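Local coordinates for long form salivary protein D7L1 (Aedes aegypti, PDB 3DXL) that modulates mosquito blood feeding by sequestering host mediators, taking up biogenic amines and leukotrienes in two separate pockets, and has vasodilating activity, at residues K150-E155 and R270-A275; K160-G165 and K187-C192; V180-L185 and K243-Y248; C192-I197 and E262-R267. One frame throughout, in Å; residues are numbered along the deposited sequence.

Contact 1. Residues K150-E155 and R270-A275; sequences KQSYFE and RSQIYA
The Tyr153 ring presents its edge to Tyr274: the hydroxyl OH of Tyr274 lies close to the Tyr153 plane, 3.3 Å from Tyr153 CD1, and is itself hydrogen-bonded to Glu7 of helix 6-20. Arg147 makes a cation-pi contact with the Tyr274 ring, and the rings of Tyr153 and Phe156 meet edge-to-face. One hydrogen bond crosses between the segments. Tyr153 N donates to Ser271 OG over 3.0 Å with an N-H...O angle of 158°; OG reaches it because chi1 of 81° sets it between the backbone N and carbonyl carbon, and Glu268 O is its second partner. Beside this, Lys150 CA approaches Gln272 O at 3.0 Å in a CA-H...O contact, and Gln272 CG packs on Ser152 CB at 3.7 Å. Ser152 OG accepts from Glu155 N (3.2 Å) and also bonds Glu268, a noradrenaline-binding residue that Gln272 NE2 holds too. A serine N-cap, backed by Ser271 and Gln272, thus starts helix 153-161 beside the amine site.

Contact 2. Residues K160-G165 and K187-C192; sequences KYYPAG and KEHTDC
Tyr161 lies flat against helix 184-196, and this is where packing is tight. His189 CA sits over one ring face, 4.0 Å from the Tyr161 centroid and 28° off its normal, a CH-pi contact; Lys160 CG lies over the rim of the opposite face. Cys192 CB comes to 3.7 Å from Tyr161 CE2, while Cys192 SG stays at the ring edge. Tyr162 adds an edge-to-face pair: its CE2 corner points at the His189 face, 3.7 Å from His189 CG, with planes at 81°. His189 CG, anti to the backbone N (chi1 164°), carries the imidazole to this edge. Its ND1 is buried with no partner in the model, whereas NE2 bonds a glycerol. The solvent side is formed by exposed Glu188, whose chain crosses the hydroxyl end of the Tyr161 ring; its OE2 lies 3.2 Å from Tyr161 OH. The Cys157-Cys192 disulfide pins the two helices, a cross-link of the PBP/GOBP fold, here beside His189 and Glu158 of the noradrenaline site.

Contact 3. Residues V180-L185 and K243-Y248; sequences VLDDAL and KSWHYY
Trp245 reaches out from helix 243-253 toward the turn before helix 184-196 and brings the NE1 edge of its indole to Leu181 O, with Val180 obliquely beside it. With CG anti to the backbone N (chi1 175°), the ring extends away from its own helix far enough for NE1 to donate to Leu181 O over 2.9 Å. The N-H...O angle is 146°, so the bond is bent at the hydrogen, yet the donor lies nearly on the extension of the carbonyl bond (C=O...N 172°), with the oxygen tilted somewhat out of the indole plane. Val180 packs beside this bond. Its CG1 rests 3.6 Å from Trp245 NE1 and 4.1 Å from Trp245 CE2, while the other branch, CG2, meets Tyr248 CE2 at 4.1 Å; one valine therefore bridges two aromatic rings set a turn apart. On the exposed flank Asp182 OD1 comes to the benzo edge, 3.6 Å from Trp245 CZ2, its carboxylate steeply inclined to the ring. Lys187 makes a cation-pi contact with the same indole, so the ring is gripped from helix 184-196 as well. Asp183, the N-cap, binds Phe186 N with OD2. Helix 243-253 thus packs on the N-capped turn before helix 184-196 in the PBP/GOBP domain, the Tyr248 side chain about 7 Å from that of His189 in the noradrenaline site.

Contact 4. Residues C192-I197 and E262-R267; sequences CVMKGI and EAFDYR
Ile197, just past the end of helix 184-196, packs against helix 257-271 in the interior of the C-terminal, all-helical PBP/GOBP domain. Its CB sits over the centre of one guanidinium face of Arg267, 3.7 Å from Arg267 CZ. From there the CG2 branch lies alongside the arginine's aliphatic stem, 3.8 Å from Arg267 CG. The other branch, CG1, turns toward Phe264: set between the backbone N and carbonyl carbon (chi1 63°), it points CD1 at the ring, though the exact position of CD1 there is doubtful. Ile197 touches both the arginine and, with CD1, the phenylalanine side. On the charged side, Arg267 NH1 forms salt bridges with Glu210 and Asp214, which should hold the guanidinium under the isoleucine, while Phe11 and Arg15 of helix 6-20 touch the same side chain. On the aromatic side, Phe264 lies beside a Tris and a glycerol, probably from the crystallisation liquor, which may mark the amine pocket; the neighbouring Asp265, a noradrenaline-binding residue, bonds the Tris nitrogen. Val193 CG1 touches this ring, 3.9 Å from Phe264 CZ. Met194, its chain bent twice beyond CG, completes a Met-aromatic contact: SD lies obliquely, 68° off the ring normal, 5.2 Å from the Phe264 centroid and 4.2 Å from Phe264 CE1.

In the fold
Helix 6-20, near the N terminus, touches side chains of contacts 1 and 4. Contact 1 opens at 150-155 and closes only at 270-275, tying the start of helix 153-161 to the segment following helix 257-271, so the other three nest inside its loop. Contact 2 opens at 160-165; before it closes at 187-192, contact 3 opens at 180-185, and the two cross. Contact 4 starts at Cys192, where contact 2 ends, and crosses contact 3, which closes at 243-248 before contact 4 closes at 262-267. Helix 184-196 serves contacts 2, 3 and 4, bringing helices 153-161, 243-253 and 257-271 together. Phe264 meets Phe154 of contact 1 and Tyr248 of contact 3.

Contact 1. Residues K150-E155 and R270-A275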
loop_
_atom_site.group_PDB
_atom_site.type_symbol
_atom_site.label_atom_id
_atom_site.label_comp_id
_atom_site.label_asym_id
_atom_site.label_seq_id
_atom_site.Cartn_x
_atom_site.Cartn_y
_atom_site.Cartn_z
ATOM N N LYS A 150 10.926 -6.431 -2.266
ATOM C CA LYS A 150 12.075 -6.288 -1.368
ATOM C C LYS A 150 12.856 -4.979 -1.573
ATOM O O LYS A 150 13.983 -4.837 -1.073
ATOM C CB LYS A 150 13.010 -7.510 -1.438
ATOM C CG LYS A 150 12.329 -8.867 -1.212
ATOM C CD LYS A 150 11.825 -9.059 0.221
ATOM C CE LYS A 150 12.971 -9.201 1.232
ATOM N NZ LYS A 150 13.878 -10.367 0.981
ATOM N N GLN A 151 12.251 -4.017 -2.268
ATOM C CA GLN A 151 12.889 -2.720 -2.492
ATOM C C GLN A 151 12.267 -1.646 -1.597
ATOM O O GLN A 151 11.056 -1.483 -1.558
ATOM C CB GLN A 151 12.793 -2.311 -3.963
ATOM C CG GLN A 151 13.481 -0.982 -4.255
ATOM C CD GLN A 151 13.374 -0.556 -5.703
ATOM O OE1 GLN A 151 12.394 -0.861 -6.393
ATOM N NE2 GLN A 151 14.382 0.188 -6.167
ATOM N N SER A 152 13.101 -0.901 -0.876
ATOM C CA SER A 152 12.608 0.280 -0.174
ATOM C C SER A 152 11.791 1.151 -1.120
ATOM O O SER A 152 12.255 1.472 -2.221
ATOM C CB SER A 152 13.794 1.092 0.316
ATOM O OG SER A 152 13.378 2.384 0.729
ATOM N N TYR A 153 10.588 1.551 -0.717
ATOM C CA TYR A 153 9.811 2.424 -1.585
ATOM C C TYR A 153 10.515 3.771 -1.773
ATOM O O TYR A 153 10.471 4.372 -2.843
ATOM C CB TYR A 153 8.362 2.625 -1.102
ATOM C CG TYR A 153 7.439 2.926 -2.267
ATOM C CD1 TYR A 153 6.634 1.926 -2.812
ATOM C CD2 TYR A 153 7.413 4.188 -2.869
ATOM C CE1 TYR A 153 5.823 2.174 -3.907
ATOM C CE2 TYR A 153 6.616 4.453 -3.961
ATOM C CZ TYR A 153 5.819 3.438 -4.484
ATOM O OH TYR A 153 5.023 3.684 -5.580
ATOM N N PHE A 154 11.152 4.253 -0.709
ATOM C CA PHE A 154 11.903 5.505 -0.784
ATOM C C PHE A 154 13.011 5.405 -1.836
ATOM O O PHE A 154 13.191 6.324 -2.635
ATOM C CB PHE A 154 12.504 5.869 0.582
ATOM C CG PHE A 154 11.500 6.351 1.610
ATOM C CD1 PHE A 154 11.754 7.530 2.307
ATOM C CD2 PHE A 154 10.352 5.631 1.930
ATOM C CE1 PHE A 154 10.876 7.998 3.273
ATOM C CE2 PHE A 154 9.464 6.108 2.919
ATOM C CZ PHE A 154 9.733 7.290 3.589
ATOM N N GLU A 155 13.751 4.299 -1.833
ATOM C CA GLU A 155 14.802 4.092 -2.826
ATOM C C GLU A 155 14.261 4.022 -4.240
ATOM O O GLU A 155 14.876 4.548 -5.161
ATOM C CB GLU A 155 15.634 2.870 -2.489
ATOM C CG GLU A 155 16.443 3.091 -1.245
ATOM C CD GLU A 155 17.366 1.952 -0.918
ATOM O OE1 GLU A 155 17.486 1.001 -1.726
ATOM O OE2 GLU A 155 17.987 2.022 0.161
ATOM N N ARG A 270 10.094 -0.551 6.987
ATOM C CA ARG A 270 9.052 -1.541 6.755
ATOM C C ARG A 270 8.656 -1.616 5.279
ATOM O O ARG A 270 8.205 -2.675 4.813
ATOM C CB ARG A 270 7.857 -1.279 7.668
ATOM C CG ARG A 270 8.203 -1.535 9.130
ATOM C CD ARG A 270 7.020 -1.399 10.061
ATOM N NE ARG A 270 6.676 0.006 10.244
ATOM C CZ ARG A 270 5.623 0.606 9.689
ATOM N NH1 ARG A 270 4.785 -0.080 8.916
ATOM N NH2 ARG A 270 5.409 1.901 9.902
ATOM N N SER A 271 8.849 -0.531 4.524
ATOM C CA SER A 271 8.530 -0.537 3.089
ATOM C C SER A 271 9.471 -1.438 2.300
ATOM O O SER A 271 9.175 -1.799 1.159
ATOM C CB SER A 271 8.527 0.867 2.476
ATOM O OG SER A 271 9.846 1.311 2.178
ATOM N N GLN A 272 10.603 -1.803 2.899
ATOM C CA GLN A 272 11.552 -2.684 2.228
ATOM C C GLN A 272 11.053 -4.117 2.113
ATOM O O GLN A 272 11.539 -4.862 1.262
ATOM C CB GLN A 272 12.881 -2.702 2.978
ATOM C CG GLN A 272 13.558 -1.342 3.074
ATOM C CD GLN A 272 14.767 -1.326 3.991
ATOM O OE1 GLN A 272 15.166 -2.348 4.546
ATOM N NE2 GLN A 272 15.345 -0.144 4.172
ATOM N N ILE A 273 10.123 -4.512 2.982
ATOM C CA ILE A 273 9.579 -5.870 2.982
ATOM C C ILE A 273 8.107 -5.729 3.327
ATOM O O ILE A 273 7.753 -5.507 4.484
ATOM C CB ILE A 273 10.260 -6.782 4.049
ATOM C CG1 ILE A 273 11.796 -6.700 3.984
ATOM C CG2 ILE A 273 9.775 -8.228 3.894
ATOM C CD1 ILE A 273 12.495 -7.349 5.167
ATOM N N TYR A 274 7.237 -5.865 2.338
ATOM C CA TYR A 274 5.824 -5.639 2.607
ATOM C C TYR A 274 5.285 -6.617 3.659
ATOM O O TYR A 274 4.463 -6.235 4.493
ATOM C CB TYR A 274 5.005 -5.658 1.317
ATOM C CG TYR A 274 5.055 -4.361 0.525
ATOM C CD1 TYR A 274 6.039 -3.384 0.762
ATOM C CD2 TYR A 274 4.122 -4.117 -0.476
ATOM C CE1 TYR A 274 6.067 -2.207 0.036
ATOM C CE2 TYR A 274 4.150 -2.953 -1.218
ATOM C CZ TYR A 274 5.138 -1.993 -0.956
ATOM O OH TYR A 274 5.177 -0.828 -1.682
ATOM N N ALA A 275 5.813 -7.843 3.672
ATOM C CA ALA A 275 5.478 -8.855 4.680
ATOM C C ALA A 275 6.273 -8.732 5.991
ATOM O O ALA A 275 6.323 -9.683 6.771
ATOM C CB ALA A 275 5.633 -10.260 4.093
#

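Contact 2. Residues K160-G165 and K187-C192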
loop_
_atom_site.group_PDB
_atom_site.type_symbol
_atom_site.label_atom_id
_atom_site.label_comp_id
_atom_site.label_asym_id
_atom_site.label_seq_id
_atom_site.Cartn_x
_atom_site.Cartn_y
_atom_site.Cartn_z
ATOM N N LYS A 160 14.332 6.992 -9.359
ATOM C CA LYS A 160 13.604 7.567 -10.470
ATOM C C LYS A 160 13.946 9.043 -10.666
ATOM O O LYS A 160 14.150 9.500 -11.790
ATOM C CB LYS A 160 12.108 7.383 -10.214
ATOM C CG LYS A 160 11.177 7.861 -11.284
ATOM C CD LYS A 160 9.760 7.407 -10.973
ATOM C CE LYS A 160 8.772 7.992 -11.958
ATOM N NZ LYS A 160 7.385 7.664 -11.546
ATOM N N TYR A 161 14.019 9.794 -9.569
ATOM C CA TYR A 161 14.142 11.247 -9.670
ATOM C C TYR A 161 15.563 11.774 -9.495
ATOM O O TYR A 161 15.876 12.853 -9.998
ATOM C CB TYR A 161 13.157 11.940 -8.723
ATOM C CG TYR A 161 11.732 11.625 -9.105
ATOM C CD1 TYR A 161 11.143 12.223 -10.223
ATOM C CD2 TYR A 161 10.981 10.699 -8.385
ATOM C CE1 TYR A 161 9.850 11.915 -10.597
ATOM C CE2 TYR A 161 9.675 10.390 -8.759
ATOM C CZ TYR A 161 9.121 11.001 -9.862
ATOM O OH TYR A 161 7.824 10.696 -10.234
ATOM N N TYR A 162 16.399 11.015 -8.791
ATOM C CA TYR A 162 17.798 11.384 -8.517
ATOM C C TYR A 162 18.683 10.183 -8.865
ATOM O O TYR A 162 19.294 9.584 -7.987
ATOM C CB TYR A 162 17.964 11.811 -7.042
ATOM C CG TYR A 162 17.043 12.940 -6.678
ATOM C CD1 TYR A 162 17.440 14.266 -6.860
ATOM C CD2 TYR A 162 15.758 12.692 -6.187
ATOM C CE1 TYR A 162 16.586 15.310 -6.564
ATOM C CE2 TYR A 162 14.893 13.719 -5.895
ATOM C CZ TYR A 162 15.312 15.031 -6.081
ATOM O OH TYR A 162 14.451 16.044 -5.779
ATOM N N PRO A 163 18.755 9.824 -10.162
ATOM C CA PRO A 163 19.365 8.544 -10.519
ATOM C C PRO A 163 20.858 8.433 -10.197
ATOM O O PRO A 163 21.611 9.405 -10.333
ATOM C CB PRO A 163 19.143 8.450 -12.040
ATOM C CG PRO A 163 18.127 9.474 -12.363
ATOM C CD PRO A 163 18.259 10.546 -11.345
ATOM N N ALA A 164 21.270 7.248 -9.769
ATOM C CA ALA A 164 22.681 6.910 -9.618
ATOM C C ALA A 164 23.426 7.227 -10.908
ATOM O O ALA A 164 22.913 7.002 -12.009
ATOM C CB ALA A 164 22.839 5.446 -9.259
ATOM N N GLY A 165 24.635 7.756 -10.758
ATOM C CA GLY A 165 25.483 8.102 -11.897
ATOM C C GLY A 165 25.180 9.449 -12.528
ATOM O O GLY A 165 25.902 9.889 -13.430
ATOM N N LYS A 187 9.194 18.185 -5.602
ATOM C CA LYS A 187 7.760 18.041 -5.383
ATOM C C LYS A 187 7.207 16.761 -6.008
ATOM O O LYS A 187 6.355 16.105 -5.421
ATOM C CB LYS A 187 7.007 19.280 -5.870
ATOM C CG LYS A 187 7.375 20.541 -5.086
ATOM C CD LYS A 187 6.523 21.727 -5.478
ATOM C CE LYS A 187 6.946 22.979 -4.721
ATOM N NZ LYS A 187 6.167 24.160 -5.172
ATOM N N GLU A 188 7.724 16.386 -7.170
ATOM C CA GLU A 188 7.293 15.155 -7.824
ATOM C C GLU A 188 7.827 13.930 -7.091
ATOM O O GLU A 188 7.113 12.950 -6.899
ATOM C CB GLU A 188 7.750 15.131 -9.278
ATOM C CG GLU A 188 6.956 14.159 -10.134
ATOM C CD GLU A 188 7.427 14.093 -11.577
ATOM O OE1 GLU A 188 8.118 15.030 -12.042
ATOM O OE2 GLU A 188 7.107 13.084 -12.243
ATOM N N HIS A 189 9.092 13.977 -6.697
ATOM C CA HIS A 189 9.687 12.919 -5.910
ATOM C C HIS A 189 8.906 12.692 -4.607
ATOM O O HIS A 189 8.622 11.548 -4.221
ATOM C CB HIS A 189 11.159 13.243 -5.616
ATOM C CG HIS A 189 11.727 12.413 -4.514
ATOM N ND1 HIS A 189 12.112 11.101 -4.690
ATOM C CD2 HIS A 189 11.895 12.682 -3.200
ATOM C CE1 HIS A 189 12.527 10.608 -3.536
ATOM N NE2 HIS A 189 12.408 11.550 -2.616
ATOM N N THR A 190 8.527 13.781 -3.946
ATOM C CA THR A 190 7.827 13.687 -2.677
ATOM C C THR A 190 6.416 13.142 -2.896
ATOM O O THR A 190 5.916 12.389 -2.068
ATOM C CB THR A 190 7.825 15.048 -1.966
ATOM O OG1 THR A 190 9.184 15.434 -1.681
ATOM C CG2 THR A 190 7.077 14.991 -0.669
ATOM N N ASP A 191 5.795 13.495 -4.019
ATOM C CA ASP A 191 4.525 12.873 -4.411
ATOM C C ASP A 191 4.677 11.350 -4.559
ATOM O O ASP A 191 3.831 10.581 -4.082
ATOM C CB ASP A 191 3.991 13.517 -5.696
ATOM C CG ASP A 191 2.564 13.105 -6.005
ATOM O OD1 ASP A 191 1.677 13.302 -5.145
ATOM O OD2 ASP A 191 2.346 12.577 -7.102
ATOM N N CYS A 192 5.754 10.918 -5.206
ATOM C CA CYS A 192 6.054 9.484 -5.350
ATOM C C CYS A 192 6.124 8.800 -3.990
ATOM O O CYS A 192 5.516 7.742 -3.786
ATOM C CB CYS A 192 7.368 9.303 -6.121
ATOM S SG CYS A 192 7.950 7.595 -6.371
#

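Contact 3. Residues V180-L185 and K243-Y248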
loop_
_atom_site.group_PDB
_atom_site.type_symbol
_atom_site.label_atom_id
_atom_site.label_comp_id
_atom_site.label_asym_id
_atom_site.label_seq_id
_atom_site.Cartn_x
_atom_site.Cartn_y
_atom_site.Cartn_z
ATOM N N VAL A 180 13.774 20.245 3.058
ATOM C CA VAL A 180 12.632 20.409 2.167
ATOM C C VAL A 180 13.007 21.319 1.002
ATOM O O VAL A 180 13.043 22.541 1.143
ATOM C CB VAL A 180 11.409 20.980 2.913
ATOM C CG1 VAL A 180 10.226 21.105 1.958
ATOM C CG2 VAL A 180 11.028 20.100 4.119
ATOM N N LEU A 181 13.321 20.718 -0.138
ATOM C CA LEU A 181 13.615 21.468 -1.351
ATOM C C LEU A 181 12.336 22.059 -1.959
ATOM O O LEU A 181 11.223 21.631 -1.625
ATOM C CB LEU A 181 14.376 20.594 -2.355
ATOM C CG LEU A 181 15.668 19.945 -1.839
ATOM C CD1 LEU A 181 16.246 19.014 -2.884
ATOM C CD2 LEU A 181 16.709 21.003 -1.449
ATOM N N ASP A 182 12.506 23.057 -2.827
ATOM C CA ASP A 182 11.401 23.881 -3.333
ATOM C C ASP A 182 11.076 23.652 -4.795
ATOM O O ASP A 182 10.095 24.188 -5.301
ATOM C CB ASP A 182 11.747 25.367 -3.178
ATOM C CG ASP A 182 11.441 25.897 -1.813
ATOM O OD1 ASP A 182 10.775 25.200 -1.019
ATOM O OD2 ASP A 182 11.871 27.036 -1.542
ATOM N N ASP A 183 11.931 22.906 -5.476
ATOM C CA ASP A 183 11.833 22.771 -6.920
ATOM C C ASP A 183 10.804 21.725 -7.360
ATOM O O ASP A 183 10.409 20.848 -6.587
ATOM C CB ASP A 183 13.211 22.444 -7.491
ATOM C CG ASP A 183 13.738 21.108 -6.993
ATOM O OD1 ASP A 183 14.299 21.048 -5.876
ATOM O OD2 ASP A 183 13.582 20.110 -7.719
ATOM N N ALA A 184 10.396 21.829 -8.621
ATOM C CA ALA A 184 9.408 20.920 -9.208
ATOM C C ALA A 184 9.809 19.448 -9.102
ATOM O O ALA A 184 8.967 18.586 -8.821
ATOM C CB ALA A 184 9.141 21.295 -10.668
ATOM N N LEU A 185 11.085 19.153 -9.331
ATOM C CA LEU A 185 11.576 17.778 -9.237
ATOM C C LEU A 185 11.347 17.200 -7.846
ATOM O O LEU A 185 10.844 16.078 -7.713
ATOM C CB LEU A 185 13.059 17.691 -9.609
ATOM C CG LEU A 185 13.713 16.306 -9.564
ATOM C CD1 LEU A 185 13.052 15.347 -10.540
ATOM C CD2 LEU A 185 15.203 16.391 -9.851
ATOM N N LYS A 243 0.102 18.773 -3.359
ATOM C CA LYS A 243 -0.456 18.407 -2.067
ATOM C C LYS A 243 0.468 17.490 -1.261
ATOM O O LYS A 243 0.643 17.724 -0.064
ATOM C CB LYS A 243 -1.883 17.861 -2.206
ATOM C CG LYS A 243 -2.883 18.950 -2.619
ATOM C CD LYS A 243 -4.251 18.403 -2.988
ATOM C CE LYS A 243 -5.088 18.143 -1.764
ATOM N NZ LYS A 243 -6.335 17.412 -2.095
ATOM N N SER A 244 1.072 16.484 -1.905
ATOM C CA SER A 244 2.026 15.597 -1.213
ATOM C C SER A 244 3.158 16.399 -0.579
ATOM O O SER A 244 3.457 16.258 0.610
ATOM C CB SER A 244 2.625 14.566 -2.169
ATOM O OG SER A 244 1.678 13.566 -2.503
ATOM N N TRP A 245 3.775 17.254 -1.388
ATOM C CA TRP A 245 4.873 18.091 -0.918
ATOM C C TRP A 245 4.421 19.026 0.207
ATOM O O TRP A 245 5.126 19.191 1.206
ATOM C CB TRP A 245 5.446 18.871 -2.096
ATOM C CG TRP A 245 6.517 19.859 -1.720
ATOM C CD1 TRP A 245 7.849 19.601 -1.539
ATOM C CD2 TRP A 245 6.343 21.266 -1.492
ATOM N NE1 TRP A 245 8.516 20.768 -1.214
ATOM C CE2 TRP A 245 7.615 21.798 -1.166
ATOM C CE3 TRP A 245 5.239 22.128 -1.519
ATOM C CZ2 TRP A 245 7.816 23.160 -0.892
ATOM C CZ3 TRP A 245 5.437 23.480 -1.231
ATOM C CH2 TRP A 245 6.717 23.980 -0.927
ATOM N N HIS A 246 3.244 19.625 0.052
ATOM C CA HIS A 246 2.701 20.485 1.093
ATOM C C HIS A 246 2.637 19.794 2.450
ATOM O O HIS A 246 3.061 20.355 3.463
ATOM C CB HIS A 246 1.313 20.997 0.717
ATOM C CG HIS A 246 0.606 21.683 1.842
ATOM N ND1 HIS A 246 0.892 22.978 2.223
ATOM C CD2 HIS A 246 -0.376 21.252 2.671
ATOM C CE1 HIS A 246 0.113 23.315 3.236
ATOM N NE2 HIS A 246 -0.661 22.285 3.531
ATOM N N TYR A 247 2.079 18.582 2.480
ATOM C CA TYR A 247 1.940 17.892 3.746
ATOM C C TYR A 247 3.280 17.443 4.304
ATOM O O TYR A 247 3.506 17.527 5.516
ATOM C CB TYR A 247 0.946 16.733 3.629
ATOM C CG TYR A 247 -0.486 17.216 3.657
ATOM C CD1 TYR A 247 -1.068 17.646 4.844
ATOM C CD2 TYR A 247 -1.247 17.269 2.495
ATOM C CE1 TYR A 247 -2.373 18.101 4.878
ATOM C CE2 TYR A 247 -2.569 17.723 2.522
ATOM C CZ TYR A 247 -3.111 18.136 3.714
ATOM O OH TYR A 247 -4.407 18.582 3.757
ATOM N N TYR A 248 4.161 16.980 3.421
ATOM C CA TYR A 248 5.512 16.620 3.849
ATOM C C TYR A 248 6.226 17.807 4.516
ATOM O O TYR A 248 6.711 17.696 5.646
ATOM C CB TYR A 248 6.315 16.086 2.662
ATOM C CG TYR A 248 7.754 15.777 2.988
ATOM C CD1 TYR A 248 8.091 14.657 3.744
ATOM C CD2 TYR A 248 8.787 16.627 2.569
ATOM C CE1 TYR A 248 9.427 14.374 4.062
ATOM C CE2 TYR A 248 10.119 16.352 2.878
ATOM C CZ TYR A 248 10.428 15.228 3.622
ATOM O OH TYR A 248 11.736 14.939 3.937
#

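Contact 4. Residues C192-I197 and E262-R267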
loop_
_atom_site.group_PDB
_atom_site.type_symbol
_atom_site.label_atom_id
_atom_site.label_comp_id
_atom_site.label_asym_id
_atom_site.label_seq_id
_atom_site.Cartn_x
_atom_site.Cartn_y
_atom_site.Cartn_z
ATOM N N CYS A 192 5.754 10.918 -5.206
ATOM C CA CYS A 192 6.054 9.484 -5.350
ATOM C C CYS A 192 6.124 8.800 -3.990
ATOM O O CYS A 192 5.516 7.742 -3.786
ATOM C CB CYS A 192 7.368 9.303 -6.121
ATOM S SG CYS A 192 7.950 7.595 -6.371
ATOM N N VAL A 193 6.833 9.412 -3.044
ATOM C CA VAL A 193 7.021 8.800 -1.727
ATOM C C VAL A 193 5.719 8.803 -0.917
ATOM O O VAL A 193 5.316 7.768 -0.380
ATOM C CB VAL A 193 8.149 9.491 -0.933
ATOM C CG1 VAL A 193 8.236 8.930 0.472
ATOM C CG2 VAL A 193 9.480 9.330 -1.652
ATOM N N MET A 194 5.069 9.961 -0.834
ATOM C CA MET A 194 3.849 10.096 -0.030
ATOM C C MET A 194 2.709 9.209 -0.532
ATOM O O MET A 194 1.937 8.679 0.263
ATOM C CB MET A 194 3.401 11.559 0.033
ATOM C CG MET A 194 4.388 12.481 0.730
ATOM S SD MET A 194 4.418 12.337 2.533
ATOM C CE MET A 194 2.959 13.298 2.986
ATOM N N LYS A 195 2.608 9.049 -1.849
ATOM C CA LYS A 195 1.613 8.129 -2.397
ATOM C C LYS A 195 2.041 6.680 -2.188
ATOM O O LYS A 195 1.210 5.810 -1.925
ATOM C CB LYS A 195 1.338 8.432 -3.869
ATOM C CG LYS A 195 0.502 9.678 -4.025
ATOM C CD LYS A 195 0.291 10.048 -5.469
ATOM C CE LYS A 195 -0.646 11.230 -5.594
ATOM N NZ LYS A 195 -0.498 11.892 -6.910
ATOM N N GLY A 196 3.340 6.417 -2.273
ATOM C CA GLY A 196 3.853 5.063 -2.104
ATOM C C GLY A 196 3.682 4.495 -0.714
ATOM O O GLY A 196 3.586 3.284 -0.538
ATOM N N ILE A 197 3.663 5.366 0.291
ATOM C CA ILE A 197 3.369 4.932 1.656
ATOM C C ILE A 197 1.948 5.280 2.078
ATOM O O ILE A 197 1.592 5.137 3.245
ATOM C CB ILE A 197 4.387 5.467 2.669
ATOM C CG1 ILE A 197 4.336 7.019 2.712
ATOM C CG2 ILE A 197 5.753 4.866 2.331
ATOM C CD1 ILE A 197 5.220 7.675 3.748
ATOM N N GLU A 262 10.735 10.133 13.106
ATOM C CA GLU A 262 10.853 8.795 13.660
ATOM C C GLU A 262 9.881 7.809 12.994
ATOM O O GLU A 262 10.268 6.705 12.595
ATOM C CB GLU A 262 10.671 8.824 15.175
ATOM C CG GLU A 262 11.025 7.512 15.813
ATOM C CD GLU A 262 11.039 7.518 17.334
ATOM O OE1 GLU A 262 10.908 8.593 17.970
ATOM O OE2 GLU A 262 11.205 6.420 17.889
ATOM N N ALA A 263 8.629 8.229 12.850
ATOM C CA ALA A 263 7.604 7.401 12.227
ATOM C C ALA A 263 7.920 7.122 10.753
ATOM O O ALA A 263 7.755 5.999 10.264
ATOM C CB ALA A 263 6.265 8.074 12.361
ATOM N N PHE A 264 8.360 8.159 10.050
ATOM C CA PHE A 264 8.647 8.107 8.612
ATOM C C PHE A 264 9.870 7.224 8.370
ATOM O O PHE A 264 9.887 6.418 7.444
ATOM C CB PHE A 264 8.907 9.537 8.133
ATOM C CG PHE A 264 8.585 9.824 6.681
ATOM C CD1 PHE A 264 7.291 9.699 6.194
ATOM C CD2 PHE A 264 9.564 10.344 5.830
ATOM C CE1 PHE A 264 6.996 10.049 4.882
ATOM C CE2 PHE A 264 9.265 10.690 4.512
ATOM C CZ PHE A 264 7.971 10.535 4.049
ATOM N N ASP A 265 10.885 7.359 9.222
ATOM C CA ASP A 265 12.063 6.500 9.133
ATOM C C ASP A 265 11.680 5.030 9.284
ATOM O O ASP A 265 12.142 4.168 8.533
ATOM C CB ASP A 265 13.102 6.833 10.216
ATOM C CG ASP A 265 13.910 8.088 9.921
ATOM O OD1 ASP A 265 13.801 8.685 8.831
ATOM O OD2 ASP A 265 14.667 8.470 10.832
ATOM N N TYR A 266 10.843 4.723 10.270
ATOM C CA TYR A 266 10.460 3.327 10.480
ATOM C C TYR A 266 9.576 2.812 9.336
ATOM O O TYR A 266 9.695 1.650 8.927
ATOM C CB TYR A 266 9.769 3.146 11.827
ATOM C CG TYR A 266 9.528 1.703 12.240
ATOM C CD1 TYR A 266 10.507 0.721 12.063
ATOM C CD2 TYR A 266 8.324 1.330 12.848
ATOM C CE1 TYR A 266 10.282 -0.592 12.464
ATOM C CE2 TYR A 266 8.103 0.021 13.257
ATOM C CZ TYR A 266 9.083 -0.927 13.063
ATOM O OH TYR A 266 8.886 -2.222 13.474
ATOM N N ARG A 267 8.733 3.686 8.791
ATOM C CA ARG A 267 7.965 3.316 7.608
ATOM C C ARG A 267 8.880 2.969 6.441
ATOM O O ARG A 267 8.609 2.000 5.718
ATOM C CB ARG A 267 6.965 4.403 7.221
ATOM C CG ARG A 267 6.105 4.039 5.995
ATOM C CD ARG A 267 5.369 2.712 6.188
ATOM N NE ARG A 267 4.496 2.343 5.076
ATOM C CZ ARG A 267 3.237 2.746 4.943
ATOM N NH1 ARG A 267 2.693 3.584 5.827
ATOM N NH2 ARG A 267 2.506 2.294 3.925
#